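Long-range contact in cyclic GMP-AMP synthase-like receptor (Tribolium castaneum, PDB 7LT2), which senses double-stranded RNA in the cytoplasm and responds by making the cyclic dinucleotide 2',3'-cGAMP from ATP and GTP in innate immunity: residues 182-190 with 383-391. Sequence-based numbering, arbitrary orientation.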
ATOM      1  N   SER A 182     -15.412  -8.540   9.378  1.00 17.27           N
ATOM      2  CA  SER A 182     -15.427  -8.981  10.768  1.00 18.76           C
ATOM      3  C   SER A 182     -15.773 -10.462  10.843  1.00 20.22           C
ATOM      4  O   SER A 182     -16.396 -11.024   9.939  1.00 20.11           O
ATOM      5  CB  SER A 182     -16.446  -8.190  11.605  1.00 24.47           C
ATOM      6  OG  SER A 182     -16.181  -6.798  11.591  1.00 22.92           O
ATOM      7  N   HIS A 183     -15.367 -11.096  11.941  1.00 20.85           N
ATOM      8  CA  HIS A 183     -15.913 -12.406  12.269  1.00 24.29           C
ATOM      9  C   HIS A 183     -17.412 -12.282  12.521  1.00 22.96           C
ATOM     10  O   HIS A 183     -17.895 -11.254  13.004  1.00 27.35           O
ATOM     11  CB  HIS A 183     -15.229 -12.981  13.514  1.00 20.80           C
ATOM     12  CG  HIS A 183     -13.768 -13.246  13.334  1.00 21.85           C
ATOM     13  ND1 HIS A 183     -13.286 -14.413  12.786  1.00 23.35           N
ATOM     14  CD2 HIS A 183     -12.682 -12.493  13.631  1.00 20.07           C
ATOM     15  CE1 HIS A 183     -11.966 -14.367  12.744  1.00 22.58           C
ATOM     16  NE2 HIS A 183     -11.574 -13.212  13.253  1.00 18.91           N
ATOM     17  N   SER A 184     -18.160 -13.340  12.183  1.00 22.86           N
ATOM     18  CA  SER A 184     -19.587 -13.340  12.493  1.00 25.07           C
ATOM     19  C   SER A 184     -19.842 -13.248  13.992  1.00 29.65           C
ATOM     20  O   SER A 184     -20.932 -12.830  14.400  1.00 29.43           O
ATOM     21  CB  SER A 184     -20.266 -14.589  11.924  1.00 30.22           C
ATOM     22  OG  SER A 184     -19.848 -15.756  12.612  1.00 34.22           O
ATOM     23  N   SER A 185     -18.863 -13.618  14.816  1.00 30.49           N
ATOM     24  CA  SER A 185     -18.990 -13.488  16.261  1.00 33.95           C
ATOM     25  C   SER A 185     -18.815 -12.054  16.748  1.00 34.21           C
ATOM     26  O   SER A 185     -19.016 -11.799  17.940  1.00 34.36           O
ATOM     27  CB  SER A 185     -17.982 -14.405  16.964  1.00 30.90           C
ATOM     28  OG  SER A 185     -16.697 -14.319  16.377  1.00 31.92           O
ATOM     29  N   GLY A 186     -18.445 -11.121  15.872  1.00 33.43           N
ATOM     30  CA  GLY A 186     -18.417  -9.702  16.191  1.00 32.72           C
ATOM     31  C   GLY A 186     -17.055  -9.042  16.098  1.00 28.31           C
ATOM     32  O   GLY A 186     -16.989  -7.812  15.944  1.00 28.42           O
ATOM     33  N   GLU A 187     -15.965  -9.799  16.185  1.00 29.00           N
ATOM     34  CA  GLU A 187     -14.641  -9.189  16.241  1.00 26.78           C
ATOM     35  C   GLU A 187     -14.230  -8.652  14.875  1.00 25.78           C
ATOM     36  O   GLU A 187     -14.272  -9.371  13.874  1.00 23.32           O
ATOM     37  CB  GLU A 187     -13.606 -10.201  16.730  1.00 25.92           C
ATOM     38  CG  GLU A 187     -13.843 -10.730  18.147  1.00 32.24           C
ATOM     39  CD  GLU A 187     -14.813 -11.894  18.190  1.00 34.87           C
ATOM     40  OE1 GLU A 187     -15.374 -12.247  17.132  1.00 31.00           O
ATOM     41  OE2 GLU A 187     -15.013 -12.461  19.288  1.00 34.55           O
ATOM     42  N   LYS A 188     -13.801  -7.391  14.846  1.00 27.40           N
ATOM     43  CA  LYS A 188     -13.336  -6.770  13.611  1.00 26.50           C
ATOM     44  C   LYS A 188     -12.005  -7.371  13.170  1.00 21.16           C
ATOM     45  O   LYS A 188     -11.127  -7.640  13.993  1.00 22.37           O
ATOM     46  CB  LYS A 188     -13.186  -5.260  13.812  1.00 23.43           C
ATOM     47  CG  LYS A 188     -12.692  -4.498  12.596  1.00 24.55           C
ATOM     48  CD  LYS A 188     -13.701  -4.602  11.468  1.00 26.32           C
ATOM     49  CE  LYS A 188     -13.379  -3.654  10.334  1.00 27.74           C
ATOM     50  NZ  LYS A 188     -13.857  -2.257  10.606  1.00 28.13           N
ATOM     51  N   ILE A 189     -11.853  -7.584  11.859  1.00 19.58           N
ATOM     52  CA  ILE A 189     -10.582  -8.083  11.335  1.00 19.31           C
ATOM     53  C   ILE A 189      -9.812  -6.963  10.642  1.00 17.91           C
ATOM     54  O   ILE A 189      -8.734  -6.568  11.104  1.00 25.32           O
ATOM     55  CB  ILE A 189     -10.790  -9.282  10.393  1.00 20.45           C
ATOM     56  CG1 ILE A 189     -11.498 -10.418  11.133  1.00 21.12           C
ATOM     57  CG2 ILE A 189      -9.450  -9.748   9.843  1.00 21.68           C
ATOM     58  CD1 ILE A 189     -11.970 -11.547  10.228  1.00 20.09           C
ATOM     59  N   MET A 190     -10.346  -6.437   9.538  1.00 18.53           N
ATOM     60  CA  MET A 190      -9.637  -5.389   8.806  1.00 18.22           C
ATOM     61  C   MET A 190     -10.587  -4.733   7.815  1.00 19.85           C
ATOM     62  O   MET A 190     -11.582  -5.333   7.395  1.00 18.72           O
ATOM     63  CB  MET A 190      -8.412  -5.945   8.072  1.00 20.02           C
ATOM     64  CG  MET A 190      -7.141  -5.124   8.288  1.00 24.83           C
ATOM     65  SD  MET A 190      -5.636  -5.980   7.810  1.00 27.50           S
ATOM     66  CE  MET A 190      -5.509  -7.174   9.130  1.00 25.68           C
ATOM     67  N   GLU A 383      -1.873 -10.456  21.685  1.00 25.70           N
ATOM     68  CA  GLU A 383      -3.298 -10.675  21.459  1.00 27.08           C
ATOM     69  C   GLU A 383      -3.958  -9.479  20.774  1.00 25.05           C
ATOM     70  O   GLU A 383      -5.161  -9.252  20.928  1.00 25.86           O
ATOM     71  CB  GLU A 383      -4.009 -11.003  22.771  1.00 31.41           C
ATOM     72  CG  GLU A 383      -3.422 -12.199  23.520  1.00 38.82           C
ATOM     73  CD  GLU A 383      -3.459 -13.495  22.717  1.00 48.47           C
ATOM     74  OE1 GLU A 383      -4.320 -13.634  21.818  1.00 41.36           O
ATOM     75  OE2 GLU A 383      -2.621 -14.381  22.991  1.00 52.91           O
ATOM     76  N   ALA A 384      -3.184  -8.719  19.997  1.00 22.32           N
ATOM     77  CA  ALA A 384      -3.714  -7.521  19.351  1.00 22.81           C
ATOM     78  C   ALA A 384      -4.734  -7.860  18.266  1.00 22.57           C
ATOM     79  O   ALA A 384      -5.716  -7.131  18.083  1.00 20.72           O
ATOM     80  CB  ALA A 384      -2.568  -6.696  18.769  1.00 20.56           C
ATOM     81  N   LEU A 385      -4.523  -8.951  17.530  1.00 21.41           N
ATOM     82  CA  LEU A 385      -5.437  -9.351  16.459  1.00 20.98           C
ATOM     83  C   LEU A 385      -5.346 -10.856  16.254  1.00 20.56           C
ATOM     84  O   LEU A 385      -4.814 -11.333  15.244  1.00 20.14           O
ATOM     85  CB  LEU A 385      -5.118  -8.604  15.167  1.00 19.53           C
ATOM     86  CG  LEU A 385      -6.194  -8.668  14.074  1.00 20.16           C
ATOM     87  CD1 LEU A 385      -7.452  -7.947  14.542  1.00 21.28           C
ATOM     88  CD2 LEU A 385      -5.689  -8.096  12.756  1.00 20.16           C
ATOM     89  N   PRO A 386      -5.874 -11.640  17.195  1.00 21.61           N
ATOM     90  CA  PRO A 386      -5.841 -13.102  17.039  1.00 21.65           C
ATOM     91  C   PRO A 386      -6.664 -13.540  15.838  1.00 24.48           C
ATOM     92  O   PRO A 386      -7.817 -13.133  15.672  1.00 21.76           O
ATOM     93  CB  PRO A 386      -6.448 -13.616  18.353  1.00 24.30           C
ATOM     94  CG  PRO A 386      -6.393 -12.460  19.295  1.00 28.94           C
ATOM     95  CD  PRO A 386      -6.488 -11.230  18.470  1.00 24.53           C
ATOM     96  N   ALA A 387      -6.059 -14.374  14.988  1.00 22.49           N
ATOM     97  CA  ALA A 387      -6.805 -14.920  13.857  1.00 21.44           C
ATOM     98  C   ALA A 387      -7.918 -15.839  14.333  1.00 21.86           C
ATOM     99  O   ALA A 387      -8.959 -15.952  13.675  1.00 25.39           O
ATOM    100  CB  ALA A 387      -5.864 -15.663  12.908  1.00 24.19           C
ATOM    101  N   LEU A 388      -7.712 -16.498  15.471  1.00 23.13           N
ATOM    102  CA  LEU A 388      -8.745 -17.273  16.142  1.00 24.01           C
ATOM    103  C   LEU A 388      -9.176 -16.505  17.384  1.00 30.70           C
ATOM    104  O   LEU A 388      -8.483 -16.553  18.414  1.00 32.36           O
ATOM    105  CB  LEU A 388      -8.210 -18.657  16.518  1.00 30.58           C
ATOM    106  CG  LEU A 388      -9.218 -19.721  16.930  1.00 35.78           C
ATOM    107  CD1 LEU A 388     -10.124 -20.061  15.756  1.00 31.64           C
ATOM    108  CD2 LEU A 388      -8.491 -20.957  17.441  1.00 35.42           C
ATOM    109  N   PRO A 389     -10.295 -15.788  17.345  1.00 28.91           N
ATOM    110  CA  PRO A 389     -10.679 -14.961  18.494  1.00 32.75           C
ATOM    111  C   PRO A 389     -11.075 -15.803  19.696  1.00 35.08           C
ATOM    112  O   PRO A 389     -11.445 -16.975  19.587  1.00 36.10           O
ATOM    113  CB  PRO A 389     -11.862 -14.133  17.980  1.00 33.79           C
ATOM    114  CG  PRO A 389     -12.234 -14.692  16.645  1.00 31.98           C
ATOM    115  CD  PRO A 389     -11.325 -15.823  16.292  1.00 33.74           C
ATOM    116  N   ALA A 390     -10.992 -15.161  20.867  1.00 42.97           N
ATOM    117  CA  ALA A 390     -11.193 -15.869  22.126  1.00 47.73           C
ATOM    118  C   ALA A 390     -12.607 -16.421  22.249  1.00 43.31           C
ATOM    119  O   ALA A 390     -12.820 -17.417  22.947  1.00 48.21           O
ATOM    120  CB  ALA A 390     -10.870 -14.946  23.305  1.00 43.94           C
ATOM    121  N   SER A 391     -13.580 -15.799  21.589  1.00 41.03           N
ATOM    122  CA  SER A 391     -14.968 -16.248  21.672  1.00 47.10           C
ATOM    123  C   SER A 391     -15.166 -17.554  20.908  1.00 43.04           C
ATOM    124  O   SER A 391     -14.278 -17.988  20.177  1.00 46.30           O
ATOM    125  CB  SER A 391     -15.914 -15.166  21.137  1.00 42.41           C
ATOM    126  OG  SER A 391     -15.665 -14.887  19.769  1.00 44.44           O
TER
HETATM  127  O   HOH W   1      -8.899 -12.009  13.395  1.00 21.56           O
HETATM  128  O   HOH W   2     -12.948 -12.587  21.326  1.00 42.10           O
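Pro389 sets its CG over the middle of the His183 imidazole, 3.7 Å from the ring centroid and 8° off the normal, a CH-pi contact. Ile189 CD1 covers the opposite face nearer the rim, so the ring is sandwiched between a neighbour on its own hairpin and the C-terminal tail. A water at the ring edge, in its plane and 2.9 Å from His183 NE2, donates to Pro386 O and would favour this ring orientation.

Glu187 continues the contact. Its CB points toward the tail, and chi1 of -62°, with CG beside the backbone N, carries the chain on to Pro389; Glu187 CD lies 3.7 Å from Pro389 CB, and a bend at chi2 (84°) brings the carboxylate between Ser185 and Ser391. There the two oxygens divide their work: OE1 accepts from Ser185 OG through its syn lone pair, whereas Glu187 OE2 takes a 2.6 Å bond from Ser391 OG, also syn but tilted from the carboxylate plane, and a second from a water.

Farther along, Leu385 sets CD1 against Lys188 O and CD2 3.7 Å from Met190 CE, beside Leu16 and Pro68. Asp20 and Asn24 of helix 18-42 hold the tail backbone. The tail thus packs on a beta hairpin of the nucleotidyltransferase sheet, closed by a type I turn from His183 to Gly186 and marked by a classic beta bulge, Ile189 and Met190 opposite Ile181.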